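Local coordinates for protein peptidase S15/CocE/NonD (Thaumarchaeota archaeon SCGC AB-539-E09, PDB 4PF1) that is a serine aminopeptidase of the alpha/beta hydrolase fold, related to X-Pro dipeptidyl-peptidases, and probably removes residues from the N-terminal ends of peptides, at residues A[87-91]-A[331-335]. Sequence-based numbering, arbitrary orientation.
Sequences VPQMN and GRRDA
M90 lies across the aliphatic part of R332 where two loops of the alpha/beta hydrolase fold meet, one joining helices 83-86 and 92-96, the other following strand 319-324. The two side chains cross at a slant and touch along their length: CB of M90 is 3.8 Å from CB of R332, and further out SD of M90 sits 3.8 Å from CD of R332. M90 reaches this place with CG anti to the backbone N (chi1 -180°), then bends at the sulfur; around it F184, I158 and Y103 complete a buried setting. The guanidinium of R332 goes on past the methionine, and NH2 is hydrogen-bonded to the carbonyl of H328, which in this serine peptidase is probably the histidine of a Ser-His-Asp triad with S161 and D295. The contact is thus probably second-shell to the active site.

On the other flank Q89 runs alongside R333, both side chains pointing the same way, their amide and guanidinium planes only 26° apart. The flat end of Q89 meets the root of the arginine rather than its charged tip, with CD of Q89 3.8 Å from CB of R333. Beyond it, NE2 of Q89 comes within 3.5 Å of OD1 of D334, a loose polar approach. An alanine at Q89 would remove the amide from beside R333 and probably open a gap over its CB, leaving OD1 of D334 without this polar neighbour. No hydrogen bond joins the segments; even N of M90, 2.9 Å from O of R332, meets it at a poor angle. NH1 of R333 is hydrogen-bonded to a glycerol, probably from the crystallisation liquor, and forms a salt bridge with OD1 of D334 at 3.5 Å.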
ATOM      1  N   VAL A  87      10.830 -25.622   6.538  1.00 11.38           N
ATOM      2  CA  VAL A  87       9.617 -26.431   6.393  1.00 11.34           C
ATOM      3  C   VAL A  87       8.382 -25.585   6.024  1.00 14.56           C
ATOM      4  O   VAL A  87       8.293 -24.420   6.434  1.00 13.34           O
ATOM      5  CB  VAL A  87       9.341 -27.274   7.675  1.00 15.89           C
ATOM      6  CG1 VAL A  87      10.419 -28.329   7.877  1.00 16.10           C
ATOM      7  CG2 VAL A  87       9.201 -26.391   8.917  1.00 15.84           C
ATOM      8  N   PRO A  88       7.366 -26.176   5.328  1.00 10.97           N
ATOM      9  CA  PRO A  88       6.114 -25.430   5.100  1.00 10.45           C
ATOM     10  C   PRO A  88       5.457 -25.072   6.437  1.00 14.28           C
ATOM     11  O   PRO A  88       5.686 -25.769   7.433  1.00 13.85           O
ATOM     12  CB  PRO A  88       5.253 -26.417   4.296  1.00 12.08           C
ATOM     13  CG  PRO A  88       6.232 -27.405   3.723  1.00 16.79           C
ATOM     14  CD  PRO A  88       7.275 -27.545   4.781  1.00 12.57           C
ATOM     15  N   GLN A  89       4.672 -23.980   6.474  1.00 10.79           N
ATOM     16  CA  GLN A  89       3.994 -23.507   7.692  1.00 10.83           C
ATOM     17  C   GLN A  89       3.135 -24.606   8.336  1.00 14.39           C
ATOM     18  O   GLN A  89       2.962 -24.604   9.550  1.00 14.13           O
ATOM     19  CB  GLN A  89       3.140 -22.261   7.396  1.00 12.07           C
ATOM     20  CG  GLN A  89       3.968 -20.995   7.199  1.00 21.10           C
ATOM     21  CD  GLN A  89       3.278 -19.991   6.311  1.00 34.67           C
ATOM     22  OE1 GLN A  89       3.158 -20.177   5.093  1.00 26.31           O
ATOM     23  NE2 GLN A  89       2.839 -18.887   6.898  1.00 27.39           N
ATOM     24  N   MET A  90       2.649 -25.566   7.529  1.00 10.95           N
ATOM     25  CA  MET A  90       1.867 -26.716   7.990  1.00 11.14           C
ATOM     26  C   MET A  90       2.628 -27.516   9.059  1.00 15.16           C
ATOM     27  O   MET A  90       2.014 -28.004  10.006  1.00 14.86           O
ATOM     28  CB  MET A  90       1.520 -27.623   6.795  1.00 13.58           C
ATOM     29  CG  MET A  90       0.694 -28.853   7.165  1.00 17.44           C
ATOM     30  SD  MET A  90       0.380 -29.950   5.760  1.00 21.57           S
ATOM     31  CE  MET A  90       2.032 -30.527   5.414  1.00 18.71           C
ATOM     32  N   ASN A  91       3.964 -27.616   8.918  1.00 12.67           N
ATOM     33  CA  ASN A  91       4.827 -28.376   9.824  1.00 13.30           C
ATOM     34  C   ASN A  91       5.392 -27.534  10.995  1.00 18.29           C
ATOM     35  O   ASN A  91       6.323 -27.996  11.660  1.00 18.64           O
ATOM     36  CB  ASN A  91       5.988 -29.004   9.042  1.00 12.79           C
ATOM     37  CG  ASN A  91       5.563 -30.079   8.085  1.00 23.83           C
ATOM     38  OD1 ASN A  91       5.308 -29.823   6.908  1.00 14.04           O
ATOM     39  ND2 ASN A  91       5.503 -31.314   8.565  1.00 17.52           N
ATOM     40  N   GLY A 331      -5.739 -23.500   6.321  1.00 13.34           N
ATOM     41  CA  GLY A 331      -5.696 -24.494   7.391  1.00 13.39           C
ATOM     42  C   GLY A 331      -4.265 -24.921   7.695  1.00 17.92           C
ATOM     43  O   GLY A 331      -3.964 -25.365   8.807  1.00 18.13           O
ATOM     44  N   ARG A 332      -3.357 -24.730   6.705  1.00 13.58           N
ATOM     45  CA  ARG A 332      -1.941 -25.104   6.771  1.00 12.94           C
ATOM     46  C   ARG A 332      -1.013 -23.886   7.004  1.00 16.76           C
ATOM     47  O   ARG A 332       0.212 -24.032   6.978  1.00 16.49           O
ATOM     48  CB  ARG A 332      -1.542 -25.838   5.481  1.00 11.67           C
ATOM     49  CG  ARG A 332      -2.200 -27.199   5.330  1.00 17.51           C
ATOM     50  CD  ARG A 332      -2.035 -27.737   3.926  1.00 23.18           C
ATOM     51  NE  ARG A 332      -3.061 -27.219   3.024  1.00 24.68           N
ATOM     52  CZ  ARG A 332      -2.954 -27.205   1.701  1.00 33.15           C
ATOM     53  NH1 ARG A 332      -1.862 -27.678   1.110  1.00 21.82           N
ATOM     54  NH2 ARG A 332      -3.938 -26.724   0.955  1.00 13.75           N
ATOM     55  N   ARG A 333      -1.592 -22.698   7.248  1.00 13.44           N
ATOM     56  CA  ARG A 333      -0.818 -21.482   7.516  1.00 13.12           C
ATOM     57  C   ARG A 333      -1.603 -20.553   8.464  1.00 16.08           C
ATOM     58  O   ARG A 333      -2.472 -21.025   9.200  1.00 15.29           O
ATOM     59  CB  ARG A 333      -0.429 -20.762   6.192  1.00 11.85           C
ATOM     60  CG  ARG A 333      -1.608 -20.241   5.350  1.00 16.65           C
ATOM     61  CD  ARG A 333      -1.123 -19.345   4.219  1.00 23.33           C
ATOM     62  NE  ARG A 333      -2.219 -18.866   3.372  1.00 27.72           N
ATOM     63  CZ  ARG A 333      -2.885 -17.730   3.574  1.00 38.38           C
ATOM     64  NH1 ARG A 333      -2.586 -16.953   4.608  1.00 25.03           N
ATOM     65  NH2 ARG A 333      -3.858 -17.369   2.749  1.00 20.74           N
ATOM     66  N   ASP A 334      -1.269 -19.247   8.464  1.00 11.83           N
ATOM     67  CA  ASP A 334      -1.964 -18.231   9.248  1.00 11.54           C
ATOM     68  C   ASP A 334      -3.331 -17.936   8.626  1.00 14.64           C
ATOM     69  O   ASP A 334      -3.461 -17.935   7.396  1.00 13.47           O
ATOM     70  CB  ASP A 334      -1.123 -16.946   9.321  1.00 13.55           C
ATOM     71  CG  ASP A 334      -0.824 -16.346   7.960  1.00 24.04           C
ATOM     72  OD1 ASP A 334      -0.153 -17.022   7.148  1.00 23.54           O
ATOM     73  OD2 ASP A 334      -1.315 -15.228   7.684  1.00 32.23           O
ATOM     74  N   ALA A 335      -4.353 -17.704   9.463  1.00 11.09           N
ATOM     75  CA  ALA A 335      -5.689 -17.386   8.968  1.00 10.19           C
ATOM     76  C   ALA A 335      -6.422 -16.436   9.918  1.00 12.21           C
ATOM     77  O   ALA A 335      -7.388 -16.834  10.588  1.00 10.87           O
ATOM     78  CB  ALA A 335      -6.491 -18.658   8.750  1.00 10.84           C
TER